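Local coordinates for protein putative oxidoreductase molybdopterin-binding subunit (Sulfolobus tokodaii, PDB 4ZOH) that binds a pterin cytosine dinucleotide cofactor and is probably the molybdenum subunit of an oxidoreductase of the xanthine dehydrogenase family, at residues 357-362 with 406-411; 569-574 with 586-591. One frame throughout, in Å; residues are numbered along the deposited sequence.

Contact 1 (357-362 with 406-411); sequences DQYEIR and VGVSSY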
ATOM      1  N   ASP A 357       8.879 -43.670  43.551  1.00 38.25           N
ATOM      2  CA  ASP A 357       9.459 -42.422  43.145  1.00 36.59           C
ATOM      3  C   ASP A 357       9.061 -42.048  41.709  1.00 31.07           C
ATOM      4  O   ASP A 357       9.200 -42.892  40.773  1.00 36.62           O
ATOM      5  CB  ASP A 357      10.976 -42.537  43.182  1.00 32.20           C
ATOM      6  CG  ASP A 357      11.622 -41.223  42.883  1.00 30.12           C
ATOM      7  OD1 ASP A 357      11.450 -40.305  43.698  1.00 29.44           O
ATOM      8  OD2 ASP A 357      12.258 -41.127  41.831  1.00 32.80           O
ATOM      9  N   GLN A 358       8.630 -40.798  41.541  1.00 31.58           N
ATOM     10  CA  GLN A 358       8.175 -40.285  40.229  1.00 32.23           C
ATOM     11  C   GLN A 358       9.225 -40.371  39.140  1.00 36.23           C
ATOM     12  O   GLN A 358       8.873 -40.611  37.965  1.00 35.97           O
ATOM     13  CB  GLN A 358       7.587 -38.893  40.351  1.00 34.69           C
ATOM     14  CG  GLN A 358       8.571 -37.751  40.562  1.00 33.65           C
ATOM     15  CD  GLN A 358       7.840 -36.451  40.633  1.00 33.44           C
ATOM     16  OE1 GLN A 358       7.124 -36.068  39.704  1.00 37.53           O
ATOM     17  NE2 GLN A 358       7.984 -35.762  41.744  1.00 35.96           N
ATOM     18  N   TYR A 359      10.525 -40.275  39.500  1.00 32.42           N
ATOM     19  CA  TYR A 359      11.546 -40.469  38.461  1.00 28.56           C
ATOM     20  C   TYR A 359      11.799 -41.974  38.178  1.00 32.98           C
ATOM     21  O   TYR A 359      11.984 -42.426  36.989  1.00 26.92           O
ATOM     22  CB  TYR A 359      12.857 -39.725  38.782  1.00 27.34           C
ATOM     23  CG  TYR A 359      13.544 -39.211  37.518  1.00 26.42           C
ATOM     24  CD1 TYR A 359      13.399 -37.845  37.097  1.00 25.71           C
ATOM     25  CD2 TYR A 359      14.287 -40.071  36.720  1.00 25.64           C
ATOM     26  CE1 TYR A 359      13.995 -37.413  35.911  1.00 24.81           C
ATOM     27  CE2 TYR A 359      14.885 -39.644  35.558  1.00 26.64           C
ATOM     28  CZ  TYR A 359      14.731 -38.307  35.171  1.00 26.81           C
ATOM     29  OH  TYR A 359      15.338 -37.897  33.998  1.00 32.15           O
ATOM     30  N   GLU A 360      11.788 -42.757  39.265  1.00 34.97           N
ATOM     31  CA  GLU A 360      12.117 -44.208  39.155  1.00 39.44           C
ATOM     32  C   GLU A 360      11.064 -44.929  38.273  1.00 32.76           C
ATOM     33  O   GLU A 360      11.398 -45.713  37.364  1.00 36.04           O
ATOM     34  CB  GLU A 360      12.271 -44.888  40.581  1.00 41.03           C
ATOM     35  CG  GLU A 360      13.582 -44.550  41.321  1.00 43.68           C
ATOM     36  CD  GLU A 360      14.849 -45.025  40.602  1.00 48.56           C
ATOM     37  OE1 GLU A 360      14.859 -46.143  40.043  1.00 49.29           O
ATOM     38  OE2 GLU A 360      15.844 -44.268  40.573  1.00 56.28           O
ATOM     39  N   ILE A 361       9.798 -44.609  38.506  1.00 34.87           N
ATOM     40  CA  ILE A 361       8.715 -45.242  37.707  1.00 33.22           C
ATOM     41  C   ILE A 361       8.927 -45.033  36.192  1.00 37.68           C
ATOM     42  O   ILE A 361       8.743 -45.990  35.391  1.00 35.64           O
ATOM     43  CB  ILE A 361       7.339 -44.797  38.199  1.00 35.07           C
ATOM     44  CG1 ILE A 361       6.321 -45.897  37.877  1.00 31.62           C
ATOM     45  CG2 ILE A 361       7.011 -43.429  37.634  1.00 33.44           C
ATOM     46  CD1 ILE A 361       5.021 -45.737  38.640  1.00 27.20           C
ATOM     47  N   ARG A 362       9.437 -43.845  35.816  1.00 31.52           N
ATOM     48  CA  ARG A 362       9.687 -43.557  34.425  1.00 33.24           C
ATOM     49  C   ARG A 362      10.901 -44.327  33.885  1.00 34.15           C
ATOM     50  O   ARG A 362      10.894 -44.823  32.733  1.00 34.24           O
ATOM     51  CB  ARG A 362       9.766 -41.986  34.188  1.00 34.96           C
ATOM     52  CG  ARG A 362       8.474 -41.231  34.532  1.00 30.98           C
ATOM     53  CD  ARG A 362       8.586 -39.686  34.364  1.00 31.73           C
ATOM     54  NE  ARG A 362       7.249 -39.116  34.232  1.00 26.39           N
ATOM     55  CZ  ARG A 362       6.397 -38.915  35.235  1.00 29.53           C
ATOM     56  NH1 ARG A 362       6.741 -39.164  36.508  1.00 26.04           N
ATOM     57  NH2 ARG A 362       5.184 -38.436  34.976  1.00 25.22           N
ATOM     58  N   VAL A 406       8.885 -31.101  43.781  1.00 28.94           N
ATOM     59  CA  VAL A 406       9.351 -31.401  42.447  1.00 27.60           C
ATOM     60  C   VAL A 406       8.277 -32.132  41.628  1.00 28.09           C
ATOM     61  O   VAL A 406       7.554 -32.954  42.186  1.00 27.94           O
ATOM     62  CB  VAL A 406      10.632 -32.202  42.485  1.00 27.16           C
ATOM     63  CG1 VAL A 406      11.176 -32.402  41.059  1.00 26.08           C
ATOM     64  CG2 VAL A 406      11.668 -31.480  43.386  1.00 28.81           C
ATOM     65  N   GLY A 407       8.184 -31.817  40.324  1.00 26.88           N
ATOM     66  CA  GLY A 407       7.365 -32.594  39.416  1.00 24.29           C
ATOM     67  C   GLY A 407       8.179 -32.828  38.227  1.00 26.12           C
ATOM     68  O   GLY A 407       9.025 -31.981  37.847  1.00 26.84           O
ATOM     69  N   VAL A 408       8.007 -34.011  37.659  1.00 24.71           N
ATOM     70  CA  VAL A 408       8.668 -34.306  36.394  1.00 25.71           C
ATOM     71  C   VAL A 408       7.648 -34.820  35.389  1.00 27.45           C
ATOM     72  O   VAL A 408       6.565 -35.287  35.808  1.00 26.76           O
ATOM     73  CB  VAL A 408       9.874 -35.257  36.570  1.00 28.76           C
ATOM     74  CG1 VAL A 408      10.468 -35.078  37.968  1.00 29.63           C
ATOM     75  CG2 VAL A 408       9.562 -36.709  36.358  1.00 29.00           C
ATOM     76  N   SER A 409       7.998 -34.757  34.092  1.00 25.33           N
ATOM     77  CA  SER A 409       7.265 -35.521  33.103  1.00 27.41           C
ATOM     78  C   SER A 409       8.183 -35.742  31.927  1.00 28.49           C
ATOM     79  O   SER A 409       9.165 -35.014  31.687  1.00 32.41           O
ATOM     80  CB  SER A 409       5.883 -34.854  32.714  1.00 22.79           C
ATOM     81  OG  SER A 409       6.125 -33.730  31.890  1.00 27.90           O
ATOM     82  N   SER A 410       7.888 -36.791  31.207  1.00 24.22           N
ATOM     83  CA  SER A 410       8.649 -37.104  30.064  1.00 26.56           C
ATOM     84  C   SER A 410       7.676 -37.092  28.857  1.00 32.00           C
ATOM     85  O   SER A 410       6.491 -37.409  29.026  1.00 32.49           O
ATOM     86  CB  SER A 410       9.200 -38.458  30.280  1.00 27.36           C
ATOM     87  OG  SER A 410      10.160 -38.604  29.303  1.00 35.06           O
ATOM     88  N   TYR A 411       8.137 -36.662  27.688  1.00 27.15           N
ATOM     89  CA  TYR A 411       7.225 -36.530  26.592  1.00 27.89           C
ATOM     90  C   TYR A 411       7.886 -37.146  25.396  1.00 25.23           C
ATOM     91  O   TYR A 411       9.124 -37.266  25.320  1.00 24.08           O
ATOM     92  CB  TYR A 411       6.836 -35.022  26.348  1.00 25.09           C
ATOM     93  CG  TYR A 411       7.918 -34.253  25.658  1.00 27.63           C
ATOM     94  CD1 TYR A 411       7.996 -34.232  24.272  1.00 25.32           C
ATOM     95  CD2 TYR A 411       8.972 -33.602  26.418  1.00 28.10           C
ATOM     96  CE1 TYR A 411       9.050 -33.571  23.619  1.00 28.54           C
ATOM     97  CE2 TYR A 411      10.002 -32.907  25.775  1.00 25.76           C
ATOM     98  CZ  TYR A 411      10.032 -32.884  24.394  1.00 29.81           C
ATOM     99  OH  TYR A 411      11.055 -32.255  23.728  1.00 30.68           O
TER

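Contact 2 (569-574 with 586-591); sequences GVHLAL and KKYVAV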
ATOM      1  N   GLY A 569      11.752 -35.652  25.505  1.00 27.12           N
ATOM      2  CA  GLY A 569      12.606 -35.136  26.543  1.00 22.80           C
ATOM      3  C   GLY A 569      12.024 -35.292  27.902  1.00 24.29           C
ATOM      4  O   GLY A 569      10.986 -35.919  28.059  1.00 22.91           O
ATOM      5  N   VAL A 570      12.710 -34.734  28.905  1.00 26.05           N
ATOM      6  CA  VAL A 570      12.227 -34.773  30.287  1.00 25.09           C
ATOM      7  C   VAL A 570      12.326 -33.334  30.853  1.00 22.93           C
ATOM      8  O   VAL A 570      13.333 -32.654  30.607  1.00 25.23           O
ATOM      9  CB  VAL A 570      12.989 -35.860  31.133  1.00 24.80           C
ATOM     10  CG1 VAL A 570      14.520 -35.704  30.996  1.00 26.53           C
ATOM     11  CG2 VAL A 570      12.633 -35.747  32.611  1.00 23.11           C
ATOM     12  N   HIS A 571      11.299 -32.891  31.591  1.00 22.67           N
ATOM     13  CA  HIS A 571      11.217 -31.549  32.069  1.00 23.16           C
ATOM     14  C   HIS A 571      10.939 -31.728  33.527  1.00 26.91           C
ATOM     15  O   HIS A 571      10.408 -32.757  33.922  1.00 27.42           O
ATOM     16  CB  HIS A 571      10.073 -30.717  31.389  1.00 19.94           C
ATOM     17  CG  HIS A 571      10.380 -30.327  29.959  1.00 18.30           C
ATOM     18  ND1 HIS A 571       9.898 -29.159  29.378  1.00 16.08           N
ATOM     19  CD2 HIS A 571      11.116 -30.948  28.996  1.00 17.01           C
ATOM     20  CE1 HIS A 571      10.407 -29.052  28.157  1.00 15.29           C
ATOM     21  NE2 HIS A 571      11.096 -30.145  27.871  1.00 16.74           N
ATOM     22  N   LEU A 572      11.307 -30.711  34.321  1.00 25.25           N
ATOM     23  CA  LEU A 572      11.281 -30.778  35.751  1.00 25.05           C
ATOM     24  C   LEU A 572      10.983 -29.406  36.296  1.00 22.72           C
ATOM     25  O   LEU A 572      11.453 -28.428  35.752  1.00 26.39           O
ATOM     26  CB  LEU A 572      12.684 -31.195  36.225  1.00 23.69           C
ATOM     27  CG  LEU A 572      13.221 -32.505  35.735  1.00 25.17           C
ATOM     28  CD1 LEU A 572      14.276 -32.225  34.731  1.00 24.13           C
ATOM     29  CD2 LEU A 572      13.900 -33.212  36.907  1.00 29.96           C
ATOM     30  N   ALA A 573      10.183 -29.335  37.338  1.00 23.93           N
ATOM     31  CA  ALA A 573       9.893 -28.064  37.956  1.00 25.42           C
ATOM     32  C   ALA A 573       9.947 -28.191  39.468  1.00 26.32           C
ATOM     33  O   ALA A 573       9.702 -29.268  39.990  1.00 29.32           O
ATOM     34  CB  ALA A 573       8.533 -27.577  37.546  1.00 25.02           C
ATOM     35  N   LEU A 574      10.217 -27.079  40.144  1.00 26.24           N
ATOM     36  CA  LEU A 574      10.237 -26.998  41.596  1.00 27.29           C
ATOM     37  C   LEU A 574       9.303 -25.898  41.893  1.00 24.15           C
ATOM     38  O   LEU A 574       9.481 -24.779  41.376  1.00 29.00           O
ATOM     39  CB  LEU A 574      11.672 -26.621  42.142  1.00 25.82           C
ATOM     40  CG  LEU A 574      11.843 -26.489  43.700  1.00 27.44           C
ATOM     41  CD1 LEU A 574      11.926 -27.861  44.326  1.00 28.10           C
ATOM     42  CD2 LEU A 574      13.140 -25.736  44.079  1.00 31.01           C
ATOM     43  N   LYS A 586       9.818 -21.958  41.067  1.00 33.60           N
ATOM     44  CA  LYS A 586      11.210 -21.532  41.368  1.00 30.75           C
ATOM     45  C   LYS A 586      12.179 -21.818  40.309  1.00 30.18           C
ATOM     46  O   LYS A 586      13.081 -20.983  39.994  1.00 32.64           O
ATOM     47  CB  LYS A 586      11.701 -22.271  42.607  1.00 35.05           C
ATOM     48  CG  LYS A 586      10.951 -21.862  43.861  1.00 49.50           C
ATOM     49  CD  LYS A 586      10.719 -20.348  43.937  1.00 59.60           C
ATOM     50  CE  LYS A 586       9.681 -20.028  44.969  1.00 72.69           C
ATOM     51  NZ  LYS A 586       8.769 -21.207  44.984  1.00 76.31           N
ATOM     52  N   LYS A 587      12.069 -23.036  39.779  1.00 27.90           N
ATOM     53  CA  LYS A 587      12.954 -23.496  38.740  1.00 30.34           C
ATOM     54  C   LYS A 587      12.249 -24.425  37.819  1.00 29.44           C
ATOM     55  O   LYS A 587      11.367 -25.168  38.236  1.00 29.62           O
ATOM     56  CB  LYS A 587      14.136 -24.284  39.307  1.00 34.07           C
ATOM     57  CG  LYS A 587      15.232 -23.441  39.974  1.00 44.93           C
ATOM     58  CD  LYS A 587      16.570 -24.172  40.119  1.00 52.05           C
ATOM     59  CE  LYS A 587      17.413 -23.763  41.346  1.00 54.86           C
ATOM     60  NZ  LYS A 587      16.837 -22.707  42.241  1.00 51.43           N
ATOM     61  N   TYR A 588      12.704 -24.419  36.578  1.00 25.25           N
ATOM     62  CA  TYR A 588      12.188 -25.300  35.590  1.00 23.93           C
ATOM     63  C   TYR A 588      13.393 -25.719  34.807  1.00 23.08           C
ATOM     64  O   TYR A 588      14.153 -24.873  34.364  1.00 20.70           O
ATOM     65  CB  TYR A 588      11.150 -24.535  34.706  1.00 24.89           C
ATOM     66  CG  TYR A 588      10.332 -25.455  33.782  1.00 25.06           C
ATOM     67  CD1 TYR A 588       8.971 -25.812  34.069  1.00 23.52           C
ATOM     68  CD2 TYR A 588      10.935 -25.970  32.642  1.00 22.35           C
ATOM     69  CE1 TYR A 588       8.259 -26.671  33.183  1.00 22.14           C
ATOM     70  CE2 TYR A 588      10.245 -26.819  31.794  1.00 24.21           C
ATOM     71  CZ  TYR A 588       8.917 -27.145  32.052  1.00 22.81           C
ATOM     72  OH  TYR A 588       8.389 -28.010  31.119  1.00 23.87           O
ATOM     73  N   VAL A 589      13.537 -27.028  34.597  1.00 23.67           N
ATOM     74  CA  VAL A 589      14.566 -27.541  33.720  1.00 24.90           C
ATOM     75  C   VAL A 589      13.948 -28.327  32.547  1.00 25.07           C
ATOM     76  O   VAL A 589      13.113 -29.158  32.783  1.00 28.24           O
ATOM     77  CB  VAL A 589      15.545 -28.460  34.534  1.00 24.87           C
ATOM     78  CG1 VAL A 589      16.579 -29.134  33.631  1.00 21.73           C
ATOM     79  CG2 VAL A 589      16.217 -27.655  35.682  1.00 28.72           C
ATOM     80  N   ALA A 590      14.430 -28.105  31.325  1.00 25.66           N
ATOM     81  CA  ALA A 590      13.960 -28.855  30.151  1.00 30.49           C
ATOM     82  C   ALA A 590      15.168 -29.543  29.607  1.00 28.08           C
ATOM     83  O   ALA A 590      16.227 -28.902  29.341  1.00 26.76           O
ATOM     84  CB  ALA A 590      13.393 -27.913  29.065  1.00 27.12           C
ATOM     85  N   VAL A 591      15.030 -30.850  29.394  1.00 29.03           N
ATOM     86  CA  VAL A 591      16.076 -31.529  28.624  1.00 26.31           C
ATOM     87  C   VAL A 591      15.433 -32.094  27.385  1.00 24.68           C
ATOM     88  O   VAL A 591      14.634 -33.002  27.516  1.00 27.40           O
ATOM     89  CB  VAL A 591      16.787 -32.632  29.473  1.00 25.89           C
ATOM     90  CG1 VAL A 591      17.837 -33.327  28.599  1.00 25.87           C
ATOM     91  CG2 VAL A 591      17.472 -31.993  30.680  1.00 25.99           C
TER

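Contact 1 (357-362 with 406-411)
The amide oxygen of Q358 is gripped by two donors. V408 N reaches OE1 of Q358 at 3.0 Å from across the contact, and ND2 of N348 gives it a second hydrogen bond. The other half of the same amide also binds the strand: NE2 of Q358 donates to V406 O at 2.9 Å. One side chain therefore spans G407 and bonds the strand backbone much as a neighbouring strand would. V408 N comes from above the plane of the Q358 amide (55° out of it), and NE2 likewise stands above the V406 carbonyl plane. CG of Q358 sits between the backbone N and the carbonyl carbon (chi1 74°), and the chain then runs out extended to the strand. Bonds at both ends should hold the amide against a flip.

V408 is the apolar centre. Its CG1 lies 3.9 Å from OE1 of Q358. Its CG2 meets CD1 of Y359 at 4.1 Å and CD of R362 at 3.7 Å. R362 and V408 pass each other in opposite directions, and V408 O stands over one face of the guanidinium, 3.5 Å from NH2 of R362. V408 O accepts from ND2 of N684 instead. NH1 of R362 turns back to Q358 O at 3.0 Å and also bonds OD1 of N348. E344 forms a salt bridge with NE of R362 and also accepts from S410 N, which ties helix and strand through a third residue.

D357 caps the helix, its OD2 accepting from E360 N. This capped helix packs on a strand at the sheet edge within this chain. The axes of 358-362 and 406-411 run 17° from parallel. Helices 336-353, 385-401 and 673-688 all send residues against this pair.

Contact 2 (569-574 with 586-591)
Two first torsions bring H571 and Y588 together. The ring of Y588 swings anti to its backbone N (chi1 -169°), while CG of H571 stays beside the backbone N (chi1 -73°). ND1 of H571 then meets OH of Y588 at 2.6 Å, at the edges of both rings. This is a short hydrogen bond in which either could donate. The ring planes stand at 87°, rim to rim. A590 CB lies over one face of the H571 ring, 3.3 Å from CE1, as a CH-pi contact. NE2 of H571 bonds D592, so both ring nitrogens are held. A phenylalanine in place of H571 would probably leave the Y588 hydroxyl and D592 without this partner.

The two strands form a beta hairpin and run almost exactly antiparallel. V570 with V591, L572 with V589 and L574 with K587 are hydrogen-bonded pairs; H571 with A590 and A573 with Y588 are non-hydrogen-bonded pairs. K586 and K587 both face L574, a classic beta bulge: L574 N donates to K587 O, while K586 N donates to L574 O at 2.9 Å.

H571, A573, Y588 and A590 share one face, which helices 600-619 and 673-688 cover. On the other, CD1 of L572 packs 4.0 Å from CB of V589, and V570 and L572 rest on helix 385-401.

Contact 1 closes before contact 2 opens along the chain, and their centres lie 11 Å apart. Both reach one four-stranded mixed sheet, in the order 405-412, 568-577, 583-593, 651-655. Contact 1 sets helix 358-365 against strand 405-412, outermost in the sheet within this chain; contact 2 is the hairpin next to it. The two join directly, with G407 O 2.9 Å from A573 N, a probable hydrogen bond. Helices 385-401 and 673-688 touch both contacts. Contact 1 also joins the first and second molybdopterin cofactor-binding domains of the chain. The H571 side chain, in contact 2, is about 13 Å from the bound cofactor.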